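Long-range contacts in Maltose/maltodextrin transport permease homologue (Bdellovibrio bacteriovorus HD100, PDB 6FFL), which binds maltotriose in its MalE domain, the solute-binding part of a longer protein that continues into the MalF membrane subunit of a probable maltodextrin importer: residues E134-G139 with D207-K212; L116-N121 with R252-S257; V78-E83 with K104-G109. All coordinates share one frame; numbering follows the deposited sequence.

Contact 1 of 3, residues E134-G139 with D207-K212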
ATOM      1  N   GLU A 134      14.119 -19.924   8.525  1.00 17.25           N
ATOM      2  CA  GLU A 134      14.976 -18.982   9.240  1.00 17.04           C
ATOM      3  C   GLU A 134      14.153 -17.910   9.938  1.00 17.59           C
ATOM      4  O   GLU A 134      14.472 -17.501  11.061  1.00 19.17           O
ATOM      5  CB  GLU A 134      15.958 -18.319   8.273  1.00 18.35           C
ATOM      6  CG  GLU A 134      17.081 -19.230   7.804  1.00 18.30           C
ATOM      7  CD  GLU A 134      18.073 -18.512   6.903  1.00 27.02           C
ATOM      8  OE1 GLU A 134      17.964 -17.271   6.754  1.00 26.17           O
ATOM      9  OE2 GLU A 134      18.965 -19.190   6.353  1.00 26.38           O
ATOM     10  N   LEU A 135      13.109 -17.417   9.270  1.00 14.15           N
ATOM     11  CA  LEU A 135      12.261 -16.393   9.875  1.00 14.81           C
ATOM     12  C   LEU A 135      11.648 -16.888  11.177  1.00 15.02           C
ATOM     13  O   LEU A 135      11.618 -16.162  12.181  1.00 18.40           O
ATOM     14  CB  LEU A 135      11.171 -15.980   8.887  1.00 15.11           C
ATOM     15  CG  LEU A 135      10.055 -15.095   9.439  1.00 16.75           C
ATOM     16  CD1 LEU A 135      10.612 -13.714   9.664  1.00 16.65           C
ATOM     17  CD2 LEU A 135       8.894 -15.056   8.446  1.00 18.13           C
ATOM     18  N   ILE A 136      11.192 -18.140  11.197  1.00 15.20           N
ATOM     19  CA  ILE A 136      10.538 -18.657  12.392  1.00 13.24           C
ATOM     20  C   ILE A 136      11.552 -18.917  13.495  1.00 16.89           C
ATOM     21  O   ILE A 136      11.301 -18.611  14.666  1.00 19.50           O
ATOM     22  CB  ILE A 136       9.732 -19.920  12.041  1.00 17.73           C
ATOM     23  CG1 ILE A 136       8.522 -19.512  11.193  1.00 16.82           C
ATOM     24  CG2 ILE A 136       9.313 -20.643  13.298  1.00 20.92           C
ATOM     25  CD1 ILE A 136       7.926 -20.663  10.362  1.00 21.28           C
ATOM     26  N   GLU A 137      12.699 -19.507  13.149  1.00 19.41           N
ATOM     27  CA  GLU A 137      13.735 -19.762  14.146  1.00 21.23           C
ATOM     28  C   GLU A 137      14.196 -18.465  14.804  1.00 20.91           C
ATOM     29  O   GLU A 137      14.291 -18.374  16.037  1.00 19.35           O
ATOM     30  CB  GLU A 137      14.919 -20.478  13.491  1.00 27.89           C
ATOM     31  CG  GLU A 137      14.929 -21.990  13.659  1.00 56.30           C
ATOM     32  CD  GLU A 137      15.492 -22.714  12.438  1.00 78.08           C
ATOM     33  OE1 GLU A 137      15.214 -23.924  12.276  1.00 81.26           O
ATOM     34  OE2 GLU A 137      16.213 -22.070  11.639  1.00 84.60           O
ATOM     35  N   LEU A 138      14.539 -17.466  13.989  1.00 17.15           N
ATOM     36  CA  LEU A 138      14.928 -16.167  14.523  1.00 17.98           C
ATOM     37  C   LEU A 138      13.779 -15.519  15.283  1.00 20.00           C
ATOM     38  O   LEU A 138      13.977 -14.951  16.361  1.00 21.58           O
ATOM     39  CB  LEU A 138      15.388 -15.260  13.382  1.00 17.28           C
ATOM     40  CG  LEU A 138      15.973 -13.891  13.710  1.00 22.23           C
ATOM     41  CD1 LEU A 138      17.202 -14.030  14.613  1.00 23.55           C
ATOM     42  CD2 LEU A 138      16.310 -13.186  12.403  1.00 19.58           C
ATOM     43  N   GLY A 139      12.567 -15.590  14.728  1.00 15.26           N
ATOM     44  CA  GLY A 139      11.417 -15.010  15.401  1.00 15.81           C
ATOM     45  C   GLY A 139      11.186 -15.584  16.787  1.00 20.35           C
ATOM     46  O   GLY A 139      10.810 -14.861  17.709  1.00 16.35           O
ATOM     47  N   ASP A 207       4.012 -21.353  16.289  1.00 24.87           N
ATOM     48  CA  ASP A 207       5.327 -20.776  16.533  1.00 23.89           C
ATOM     49  C   ASP A 207       5.247 -19.653  17.555  1.00 25.53           C
ATOM     50  O   ASP A 207       6.195 -19.453  18.320  1.00 24.09           O
ATOM     51  CB  ASP A 207       5.931 -20.281  15.223  1.00 27.09           C
ATOM     52  CG  ASP A 207       5.936 -21.353  14.149  1.00 31.84           C
ATOM     53  OD1 ASP A 207       6.341 -22.491  14.458  1.00 40.36           O
ATOM     54  OD2 ASP A 207       5.547 -21.050  13.005  1.00 33.13           O
ATOM     55  N   LYS A 208       4.125 -18.925  17.587  1.00 22.13           N
ATOM     56  CA  LYS A 208       3.878 -17.858  18.562  1.00 21.93           C
ATOM     57  C   LYS A 208       4.950 -16.774  18.486  1.00 24.21           C
ATOM     58  O   LYS A 208       5.502 -16.336  19.498  1.00 22.72           O
ATOM     59  CB  LYS A 208       3.759 -18.418  19.983  1.00 22.40           C
ATOM     60  CG  LYS A 208       2.845 -19.643  20.104  1.00 32.53           C
ATOM     61  CD  LYS A 208       3.309 -20.528  21.262  1.00 42.73           C
ATOM     62  CE  LYS A 208       2.224 -20.715  22.292  1.00 47.09           C
ATOM     63  NZ  LYS A 208       0.974 -21.216  21.670  1.00 50.03           N
ATOM     64  N   ILE A 209       5.226 -16.325  17.265  1.00 20.07           N
ATOM     65  CA  ILE A 209       6.188 -15.252  17.043  1.00 18.00           C
ATOM     66  C   ILE A 209       5.532 -13.941  16.632  1.00 16.89           C
ATOM     67  O   ILE A 209       6.241 -12.928  16.523  1.00 16.77           O
ATOM     68  CB  ILE A 209       7.270 -15.658  16.016  1.00 20.54           C
ATOM     69  CG1 ILE A 209       6.702 -15.771  14.602  1.00 20.49           C
ATOM     70  CG2 ILE A 209       7.907 -16.983  16.417  1.00 20.11           C
ATOM     71  CD1 ILE A 209       7.804 -15.785  13.542  1.00 20.58           C
ATOM     72  N   ILE A 210       4.215 -13.918  16.407  1.00 18.47           N
ATOM     73  CA  ILE A 210       3.473 -12.683  16.142  1.00 16.45           C
ATOM     74  C   ILE A 210       2.383 -12.547  17.201  1.00 19.35           C
ATOM     75  O   ILE A 210       1.899 -13.562  17.725  1.00 20.98           O
ATOM     76  CB  ILE A 210       2.866 -12.665  14.723  1.00 15.25           C
ATOM     77  CG1 ILE A 210       1.822 -13.774  14.567  1.00 16.86           C
ATOM     78  CG2 ILE A 210       3.940 -12.788  13.658  1.00 14.78           C
ATOM     79  CD1 ILE A 210       1.131 -13.781  13.201  1.00 20.90           C
ATOM     80  N   PRO A 211       1.970 -11.332  17.550  1.00 18.56           N
ATOM     81  CA  PRO A 211       0.974 -11.167  18.617  1.00 19.54           C
ATOM     82  C   PRO A 211      -0.400 -11.690  18.220  1.00 23.04           C
ATOM     83  O   PRO A 211      -0.755 -11.766  17.043  1.00 25.88           O
ATOM     84  CB  PRO A 211       0.937  -9.652  18.844  1.00 19.77           C
ATOM     85  CG  PRO A 211       2.197  -9.120  18.187  1.00 21.33           C
ATOM     86  CD  PRO A 211       2.476 -10.045  17.052  1.00 21.54           C
ATOM     87  N   LYS A 212      -1.189 -12.046  19.243  1.00 21.19           N
ATOM     88  CA  LYS A 212      -2.556 -12.507  18.989  1.00 23.50           C
ATOM     89  C   LYS A 212      -3.441 -11.385  18.463  1.00 24.02           C
ATOM     90  O   LYS A 212      -4.421 -11.649  17.753  1.00 33.23           O
ATOM     91  CB  LYS A 212      -3.158 -13.092  20.266  1.00 23.54           C
ATOM     92  CG  LYS A 212      -2.401 -14.282  20.820  1.00 40.74           C
ATOM     93  CD  LYS A 212      -2.728 -15.570  20.076  1.00 41.39           C
ATOM     94  CE  LYS A 212      -2.384 -16.786  20.931  1.00 44.63           C
ATOM     95  NZ  LYS A 212      -2.638 -18.079  20.240  1.00 44.82           N
TER
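Helix 132-142 packs its I136 and G139 against D207 and I209 in the turn that follows helix 191-205, within the lobe built on the sheet of strands 116-121 and 228-234. I209 does most of the touching. I209 CG2 lies against the helix backbone, 3.6 Å from G139 C. With CG1 set between the backbone N and the carbonyl carbon (chi1 70°), the other branch runs back along the helix, and I209 CD1 ends 4.1 Å from I136 CA; G139, bare of a side chain, keeps the way clear for this methyl. Next to it, I136 crosses D207 at about a right angle. The methyl I136 CG2 packs on the carboxylate, 3.6 Å from D207 CG, while I136 CD1 comes within 3.6 Å of D207 OD2. That oxygen has its strong partner in K202, a salt bridge from helix 191-205; K140 makes a long, weak ion pair with OD1. The junction is made by van der Waals contact, isoleucine carbons against a carboxylate and against helix backbone, and the polar demand of the buried D207 is met mainly from its own side. With I136 laid over it, the D207-K202 pair is probably screened from water and strengthened.

Contact 2 of 3, residues L116-N121 with R252-S257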
ATOM      1  N   LEU A 116       5.164  -4.116   0.067  1.00 11.45           N
ATOM      2  CA  LEU A 116       5.514  -4.641   1.378  1.00  9.70           C
ATOM      3  C   LEU A 116       6.874  -5.328   1.355  1.00 14.55           C
ATOM      4  O   LEU A 116       7.315  -5.860   0.332  1.00 13.88           O
ATOM      5  CB  LEU A 116       4.464  -5.634   1.851  1.00 14.11           C
ATOM      6  CG  LEU A 116       3.090  -5.030   2.092  1.00 12.38           C
ATOM      7  CD1 LEU A 116       2.095  -6.166   2.367  1.00 10.72           C
ATOM      8  CD2 LEU A 116       3.125  -4.045   3.245  1.00 11.01           C
ATOM      9  N   MET A 117       7.525  -5.337   2.513  1.00 11.03           N
ATOM     10  CA  MET A 117       8.851  -5.930   2.629  1.00 11.68           C
ATOM     11  C   MET A 117       9.058  -6.303   4.088  1.00 15.54           C
ATOM     12  O   MET A 117       8.251  -5.957   4.949  1.00 11.66           O
ATOM     13  CB  MET A 117       9.928  -4.953   2.154  1.00 11.93           C
ATOM     14  CG  MET A 117      10.146  -3.795   3.106  1.00 10.73           C
ATOM     15  SD  MET A 117      10.705  -2.283   2.291  1.00 14.08           S
ATOM     16  CE  MET A 117       9.176  -1.736   1.503  1.00 13.61           C
ATOM     17  N   LEU A 118      10.155  -7.009   4.359  1.00 11.10           N
ATOM     18  CA  LEU A 118      10.583  -7.237   5.734  1.00 14.16           C
ATOM     19  C   LEU A 118      11.443  -6.059   6.173  1.00 13.42           C
ATOM     20  O   LEU A 118      12.315  -5.607   5.425  1.00 16.01           O
ATOM     21  CB  LEU A 118      11.369  -8.551   5.858  1.00 10.93           C
ATOM     22  CG  LEU A 118      11.684  -8.998   7.292  1.00 13.52           C
ATOM     23  CD1 LEU A 118      10.441  -9.592   7.925  1.00 12.99           C
ATOM     24  CD2 LEU A 118      12.837 -10.010   7.309  1.00 18.78           C
ATOM     25  N   LEU A 119      11.158  -5.524   7.358  1.00 11.73           N
ATOM     26  CA  LEU A 119      12.011  -4.527   7.985  1.00 11.57           C
ATOM     27  C   LEU A 119      12.545  -5.157   9.252  1.00 11.03           C
ATOM     28  O   LEU A 119      11.836  -5.926   9.908  1.00 14.11           O
ATOM     29  CB  LEU A 119      11.253  -3.224   8.323  1.00 12.75           C
ATOM     30  CG  LEU A 119      10.633  -2.469   7.140  1.00 16.30           C
ATOM     31  CD1 LEU A 119       9.228  -2.991   6.829  1.00 15.48           C
ATOM     32  CD2 LEU A 119      10.600  -0.971   7.454  1.00 15.84           C
ATOM     33  N   TYR A 120      13.784  -4.839   9.603  1.00 12.82           N
ATOM     34  CA  TYR A 120      14.357  -5.422  10.805  1.00 16.69           C
ATOM     35  C   TYR A 120      15.129  -4.352  11.554  1.00 15.90           C
ATOM     36  O   TYR A 120      15.764  -3.492  10.935  1.00 17.00           O
ATOM     37  CB  TYR A 120      15.262  -6.632  10.493  1.00 14.39           C
ATOM     38  CG  TYR A 120      16.371  -6.398   9.485  1.00 15.72           C
ATOM     39  CD1 TYR A 120      16.135  -6.515   8.120  1.00 17.66           C
ATOM     40  CD2 TYR A 120      17.663  -6.094   9.905  1.00 17.21           C
ATOM     41  CE1 TYR A 120      17.160  -6.317   7.192  1.00 18.60           C
ATOM     42  CE2 TYR A 120      18.686  -5.892   8.989  1.00 25.13           C
ATOM     43  CZ  TYR A 120      18.428  -6.006   7.640  1.00 20.83           C
ATOM     44  OH  TYR A 120      19.448  -5.810   6.734  1.00 20.40           O
ATOM     45  N   ASN A 121      15.058  -4.414  12.887  1.00 13.76           N
ATOM     46  CA  ASN A 121      15.725  -3.465  13.767  1.00 15.43           C
ATOM     47  C   ASN A 121      17.156  -3.945  13.998  1.00 18.19           C
ATOM     48  O   ASN A 121      17.375  -5.028  14.554  1.00 21.69           O
ATOM     49  CB  ASN A 121      14.943  -3.346  15.080  1.00 18.70           C
ATOM     50  CG  ASN A 121      15.439  -2.217  15.986  1.00 18.03           C
ATOM     51  OD1 ASN A 121      16.578  -1.766  15.882  1.00 22.62           O
ATOM     52  ND2 ASN A 121      14.571  -1.766  16.895  1.00 21.19           N
ATOM     53  N   ARG A 252      13.596  -8.699   1.252  1.00 11.40           N
ATOM     54  CA  ARG A 252      12.425  -9.426   0.771  1.00 11.80           C
ATOM     55  C   ARG A 252      11.704 -10.111   1.926  1.00 14.92           C
ATOM     56  O   ARG A 252      12.343 -10.627   2.850  1.00 15.03           O
ATOM     57  CB  ARG A 252      12.851 -10.482  -0.256  1.00 12.49           C
ATOM     58  CG  ARG A 252      13.396  -9.917  -1.543  1.00 13.87           C
ATOM     59  CD  ARG A 252      13.790 -11.019  -2.509  1.00 13.23           C
ATOM     60  NE  ARG A 252      14.182 -10.453  -3.793  1.00 15.81           N
ATOM     61  CZ  ARG A 252      14.574 -11.166  -4.841  1.00 21.92           C
ATOM     62  NH1 ARG A 252      14.617 -12.487  -4.764  1.00 22.69           N
ATOM     63  NH2 ARG A 252      14.912 -10.550  -5.973  1.00 20.98           N
ATOM     64  N   ILE A 253      10.371 -10.151   1.860  1.00 11.39           N
ATOM     65  CA  ILE A 253       9.639 -11.083   2.726  1.00 10.04           C
ATOM     66  C   ILE A 253      10.225 -12.459   2.428  1.00 11.96           C
ATOM     67  O   ILE A 253      10.360 -12.826   1.255  1.00 11.83           O
ATOM     68  CB  ILE A 253       8.121 -11.039   2.480  1.00 10.70           C
ATOM     69  CG1 ILE A 253       7.557  -9.665   2.853  1.00 12.52           C
ATOM     70  CG2 ILE A 253       7.411 -12.132   3.272  1.00 14.01           C
ATOM     71  CD1 ILE A 253       6.128  -9.428   2.307  1.00 11.97           C
ATOM     72  N   PRO A 254      10.629 -13.224   3.441  1.00 14.00           N
ATOM     73  CA  PRO A 254      11.452 -14.414   3.182  1.00 13.91           C
ATOM     74  C   PRO A 254      10.742 -15.463   2.330  1.00 13.74           C
ATOM     75  O   PRO A 254       9.523 -15.657   2.410  1.00 13.34           O
ATOM     76  CB  PRO A 254      11.749 -14.946   4.587  1.00 11.81           C
ATOM     77  CG  PRO A 254      11.739 -13.730   5.442  1.00 11.08           C
ATOM     78  CD  PRO A 254      10.633 -12.850   4.868  1.00 12.56           C
ATOM     79  N   MET A 255      11.540 -16.150   1.518  1.00 13.51           N
ATOM     80  CA  MET A 255      11.046 -17.229   0.671  1.00 12.12           C
ATOM     81  C   MET A 255      10.395 -18.322   1.514  1.00 15.25           C
ATOM     82  O   MET A 255      10.880 -18.683   2.589  1.00 14.91           O
ATOM     83  CB  MET A 255      12.217 -17.791  -0.141  1.00 17.14           C
ATOM     84  CG  MET A 255      11.991 -19.118  -0.855  1.00 17.45           C
ATOM     85  SD  MET A 255      13.540 -19.766  -1.566  1.00 19.63           S
ATOM     86  CE  MET A 255      13.805 -18.569  -2.866  1.00 22.14           C
ATOM     87  N   ILE A 256       9.270 -18.845   1.032  1.00 12.53           N
ATOM     88  CA  ILE A 256       8.629 -19.947   1.743  1.00 11.83           C
ATOM     89  C   ILE A 256       9.459 -21.209   1.559  1.00 14.16           C
ATOM     90  O   ILE A 256       9.657 -21.678   0.433  1.00 13.07           O
ATOM     91  CB  ILE A 256       7.193 -20.150   1.250  1.00 12.02           C
ATOM     92  CG1 ILE A 256       6.422 -18.837   1.411  1.00 13.61           C
ATOM     93  CG2 ILE A 256       6.544 -21.366   1.934  1.00 14.62           C
ATOM     94  CD1 ILE A 256       6.346 -18.375   2.869  1.00 16.20           C
ATOM     95  N   SER A 257       9.943 -21.770   2.676  1.00 13.35           N
ATOM     96  CA  SER A 257      10.858 -22.908   2.592  1.00 13.43           C
ATOM     97  C   SER A 257      10.232 -24.092   1.861  1.00 14.20           C
ATOM     98  O   SER A 257      10.906 -24.768   1.076  1.00 14.88           O
ATOM     99  CB  SER A 257      11.291 -23.335   3.995  1.00 13.52           C
ATOM    100  OG  SER A 257      12.251 -22.428   4.507  1.00 15.82           O
TER
HETATM  101  O   HOH W   1       8.787  -8.373   0.041  1.00 13.40           O
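I253, just past the end of strand 248-251, lays its side chain along strand 116-121 at L116, M117 and L118. CB itself keeps its distance, and of the two branches it is CG1 that makes the approach: it swings anti to the carbonyl carbon (chi1 -64°), which turns it back onto the neighbouring strand. I253 CG1 rests on the peptide joining M117 to L118, 3.9 Å from M117 C and 4.0 Å from L118 N, so it covers backbone and not a side chain. The tip, I253 CD1, goes one residue further and meets L116 CB at 4.2 Å. Elsewhere I253 packs against I232 of strand 228-234 and F170 of helix 170-173, which close it into the lobe.

The flanking residues fill in beside it. R252 turns its carbonyl inward, with R252 O 3.8 Å from L118 CB, and sends its guanidinium off to salt bridges with D333 and E336. Beyond the isoleucine, L118 CD2 touches the proline ring at P254 CG, 4.3 Å away.

The backbones have begun to part here. Strands 116-121 and 248-251 are bonded antiparallel at Y120 with G249 and L118 with A251; in the next pair of that register, L116 with I253, a water stands between the chains. It donates to L116 O at 2.9 Å and accepts from I253 N at 3.0 Å. One water thus satisfies two polar backbone atoms where direct pairing stops, and the apolar packing of I253 carries the contact on beside L116, whose side chain lies about 6 Å from a glucose unit of the bound maltotriose.

Contact 3 of 3, residues V78-E83 with K104-G109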
ATOM      1  N   VAL A  78     -14.554  10.103 -11.661  1.00 18.56           N
ATOM      2  CA  VAL A  78     -13.276  10.765 -11.912  1.00 14.66           C
ATOM      3  C   VAL A  78     -13.083  10.945 -13.411  1.00 19.52           C
ATOM      4  O   VAL A  78     -13.624  10.185 -14.223  1.00 21.16           O
ATOM      5  CB  VAL A  78     -12.079   9.998 -11.317  1.00 13.68           C
ATOM      6  CG1 VAL A  78     -12.120  10.072  -9.786  1.00 18.09           C
ATOM      7  CG2 VAL A  78     -12.053   8.554 -11.830  1.00 18.05           C
ATOM      8  N   ARG A  79     -12.288  11.958 -13.777  1.00 16.68           N
ATOM      9  CA  ARG A  79     -12.125  12.368 -15.177  1.00 19.47           C
ATOM     10  C   ARG A  79     -10.955  11.635 -15.829  1.00 18.16           C
ATOM     11  O   ARG A  79      -9.907  11.466 -15.199  1.00 20.15           O
ATOM     12  CB  ARG A  79     -11.862  13.866 -15.273  1.00 23.31           C
ATOM     13  CG  ARG A  79     -12.913  14.733 -14.615  1.00 29.11           C
ATOM     14  CD  ARG A  79     -12.490  16.199 -14.613  1.00 27.05           C
ATOM     15  NE  ARG A  79     -13.631  17.058 -14.300  1.00 28.26           N
ATOM     16  CZ  ARG A  79     -14.274  17.805 -15.184  1.00 38.36           C
ATOM     17  NH1 ARG A  79     -13.872  17.839 -16.452  1.00 33.88           N
ATOM     18  NH2 ARG A  79     -15.308  18.536 -14.791  1.00 43.66           N
ATOM     19  N   PRO A  80     -11.081  11.196 -17.082  1.00 18.30           N
ATOM     20  CA  PRO A  80      -9.892  10.732 -17.810  1.00 17.81           C
ATOM     21  C   PRO A  80      -8.899  11.877 -17.910  1.00 22.86           C
ATOM     22  O   PRO A  80      -9.283  13.018 -18.160  1.00 21.08           O
ATOM     23  CB  PRO A  80     -10.435  10.346 -19.193  1.00 21.31           C
ATOM     24  CG  PRO A  80     -11.918  10.277 -19.041  1.00 29.70           C
ATOM     25  CD  PRO A  80     -12.285  11.206 -17.930  1.00 18.89           C
ATOM     26  N   LEU A  81      -7.618  11.571 -17.688  1.00 17.92           N
ATOM     27  CA  LEU A  81      -6.584  12.601 -17.658  1.00 17.64           C
ATOM     28  C   LEU A  81      -5.877  12.784 -18.992  1.00 24.33           C
ATOM     29  O   LEU A  81      -5.114  13.746 -19.145  1.00 25.20           O
ATOM     30  CB  LEU A  81      -5.542  12.268 -16.581  1.00 16.38           C
ATOM     31  CG  LEU A  81      -6.127  12.248 -15.175  1.00 16.73           C
ATOM     32  CD1 LEU A  81      -5.073  11.840 -14.162  1.00 16.42           C
ATOM     33  CD2 LEU A  81      -6.746  13.605 -14.832  1.00 19.12           C
ATOM     34  N   ASP A  82      -6.112  11.888 -19.948  1.00 23.46           N
ATOM     35  CA  ASP A  82      -5.382  11.916 -21.213  1.00 30.38           C
ATOM     36  C   ASP A  82      -5.530  13.255 -21.925  1.00 34.57           C
ATOM     37  O   ASP A  82      -4.545  13.837 -22.390  1.00 32.89           O
ATOM     38  CB  ASP A  82      -5.872  10.768 -22.089  1.00 33.11           C
ATOM     39  CG  ASP A  82      -5.698   9.425 -21.407  1.00 34.57           C
ATOM     40  OD1 ASP A  82      -6.597   9.021 -20.621  1.00 26.60           O
ATOM     41  OD2 ASP A  82      -4.640   8.801 -21.625  1.00 33.21           O
ATOM     42  N   GLU A  83      -6.756  13.759 -22.020  1.00 31.30           N
ATOM     43  CA  GLU A  83      -6.982  15.046 -22.664  1.00 42.43           C
ATOM     44  C   GLU A  83      -6.584  16.207 -21.761  1.00 45.17           C
ATOM     45  O   GLU A  83      -6.222  17.280 -22.260  1.00 51.95           O
ATOM     46  CB  GLU A  83      -8.452  15.170 -23.077  1.00 46.43           C
ATOM     47  CG  GLU A  83      -9.069  13.890 -23.665  1.00 58.37           C
ATOM     48  CD  GLU A  83      -9.481  12.864 -22.604  1.00 66.89           C
ATOM     49  OE1 GLU A  83      -9.304  13.142 -21.397  1.00 64.16           O
ATOM     50  OE2 GLU A  83      -9.977  11.779 -22.981  1.00 66.68           O
ATOM     51  N   LYS A 104      -7.774   4.238 -20.739  1.00 23.12           N
ATOM     52  CA  LYS A 104      -7.552   5.624 -20.349  1.00 22.50           C
ATOM     53  C   LYS A 104      -6.744   5.701 -19.062  1.00 19.21           C
ATOM     54  O   LYS A 104      -6.650   4.735 -18.294  1.00 21.92           O
ATOM     55  CB  LYS A 104      -8.875   6.380 -20.153  1.00 22.31           C
ATOM     56  CG  LYS A 104      -9.702   6.518 -21.434  1.00 28.02           C
ATOM     57  CD  LYS A 104     -11.135   6.951 -21.146  1.00 37.99           C
ATOM     58  CE  LYS A 104     -12.100   6.413 -22.197  1.00 54.24           C
ATOM     59  NZ  LYS A 104     -13.423   7.102 -22.158  1.00 63.90           N
ATOM     60  N   HIS A 105      -6.189   6.890 -18.819  1.00 19.03           N
ATOM     61  CA  HIS A 105      -5.431   7.190 -17.604  1.00 16.75           C
ATOM     62  C   HIS A 105      -6.323   7.959 -16.635  1.00 19.67           C
ATOM     63  O   HIS A 105      -6.669   9.110 -16.898  1.00 20.76           O
ATOM     64  CB  HIS A 105      -4.194   8.031 -17.912  1.00 17.77           C
ATOM     65  CG  HIS A 105      -3.110   7.303 -18.644  1.00 25.28           C
ATOM     66  ND1 HIS A 105      -2.846   7.516 -19.979  1.00 29.65           N
ATOM     67  CD2 HIS A 105      -2.196   6.397 -18.219  1.00 26.08           C
ATOM     68  CE1 HIS A 105      -1.827   6.760 -20.350  1.00 29.51           C
ATOM     69  NE2 HIS A 105      -1.414   6.072 -19.302  1.00 28.87           N
ATOM     70  N   TYR A 106      -6.645   7.357 -15.489  1.00 14.48           N
ATOM     71  CA  TYR A 106      -7.459   8.058 -14.506  1.00 14.63           C
ATOM     72  C   TYR A 106      -6.659   8.562 -13.311  1.00 14.77           C
ATOM     73  O   TYR A 106      -7.220   9.266 -12.465  1.00 15.10           O
ATOM     74  CB  TYR A 106      -8.608   7.149 -14.018  1.00 13.57           C
ATOM     75  CG  TYR A 106      -9.665   6.904 -15.088  1.00 16.33           C
ATOM     76  CD1 TYR A 106     -10.646   7.851 -15.350  1.00 15.26           C
ATOM     77  CD2 TYR A 106      -9.678   5.724 -15.819  1.00 16.48           C
ATOM     78  CE1 TYR A 106     -11.624   7.626 -16.326  1.00 17.13           C
ATOM     79  CE2 TYR A 106     -10.637   5.494 -16.797  1.00 19.25           C
ATOM     80  CZ  TYR A 106     -11.601   6.441 -17.040  1.00 18.82           C
ATOM     81  OH  TYR A 106     -12.547   6.201 -18.007  1.00 20.77           O
ATOM     82  N   MET A 107      -5.368   8.231 -13.220  1.00 16.43           N
ATOM     83  CA  MET A 107      -4.580   8.545 -12.042  1.00 14.59           C
ATOM     84  C   MET A 107      -3.141   8.821 -12.458  1.00 13.82           C
ATOM     85  O   MET A 107      -2.625   8.161 -13.363  1.00 14.63           O
ATOM     86  CB  MET A 107      -4.620   7.381 -11.036  1.00 15.30           C
ATOM     87  CG  MET A 107      -3.610   7.501  -9.926  1.00 18.77           C
ATOM     88  SD  MET A 107      -3.636   6.128  -8.757  1.00 16.08           S
ATOM     89  CE  MET A 107      -5.214   6.390  -7.930  1.00 15.39           C
ATOM     90  N   ILE A 108      -2.490   9.778 -11.797  1.00 14.30           N
ATOM     91  CA  ILE A 108      -1.044   9.931 -11.932  1.00 12.96           C
ATOM     92  C   ILE A 108      -0.429   9.974 -10.539  1.00 15.20           C
ATOM     93  O   ILE A 108      -0.795  10.822  -9.711  1.00 15.13           O
ATOM     94  CB  ILE A 108      -0.643  11.175 -12.751  1.00 15.65           C
ATOM     95  CG1 ILE A 108       0.869  11.361 -12.681  1.00 20.65           C
ATOM     96  CG2 ILE A 108      -1.359  12.440 -12.260  1.00 15.23           C
ATOM     97  CD1 ILE A 108       1.615  10.341 -13.515  1.00 25.44           C
ATOM     98  N   GLY A 109       0.506   9.061 -10.285  1.00 12.18           N
ATOM     99  CA  GLY A 109       1.178   9.000  -9.007  1.00 11.65           C
ATOM    100  C   GLY A 109       2.481   9.776  -8.990  1.00 12.95           C
ATOM    101  O   GLY A 109       3.107   9.997 -10.025  1.00 16.00           O
TER
HETATM  102  O   HOH W   2      -8.821  11.537 -12.785  1.00 17.88           O
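D82 and H105 grip each other through two hydrogen bonds, one oxygen to each. H105 N gives a nearly straight bond to D82 OD1 at 2.8 Å, entering on the syn side of that oxygen. H105 ND1 donates to D82 OD2, also at 2.8 Å, with the oxygen at the edge of the imidazole and close to its plane. The fit on the carboxylate is less exact: ND1 meets OD2 on the syn side but 31° out of the carboxylate plane, and the two flat groups are turned 37° against each other. A third bond runs the other way across the backbones, L81 N to H105 O at 2.8 Å.

Apolar groups close in on these bonds. L81 CD1 reaches past H105 to the next peptide, 3.7 Å from M107 N, and touches the CG2 methyl of I108. P80 lies alongside Y106, with P80 CG 3.8 Å from Y106 CE1, and the extended chain of K104 runs beside the same proline. V78 CG2 approaches Y106 CD1 at 3.9 Å. Two carbonyls that cannot bond each other are joined by a water that donates to both, 2.6 Å from R79 O and 2.8 Å from Y106 O.

Further out, F90 of helix 87-90 stacks on the H105 ring and helix 69-74 covers Y106. R79 is bonded through its backbone to L274 of strand 266-274, and Y106 O takes a second bond from S273 OG, so both segments are tied to that strand. With N and ND1 of H105 both committed to one carboxylate, the imidazole's rotation is fixed, and the negative charge of D82 would be expected to favour a protonated ring.

How the contacts relate
Contacts 1 and 2 lie in one lobe of the two-lobed periplasmic binding protein fold and contact 3 in the other, with the maltotriose between the lobes. The first two are both buried: strand 116-121 and helix 132-142 follow each other in the chain, and L135 CB of contact 1 touches P254 CG of contact 2 at 4.2 Å. The centre of contact 3, which is only partly buried, is about 34 Å from that of contact 2. The chemistry differs accordingly. Isoleucines pressed on backbone dominate the two buried joints, helped by one bridging water in contact 2, whereas contact 3 combines direct hydrogen bonds, a histidine-carboxylate pair and a water with its apolar packing.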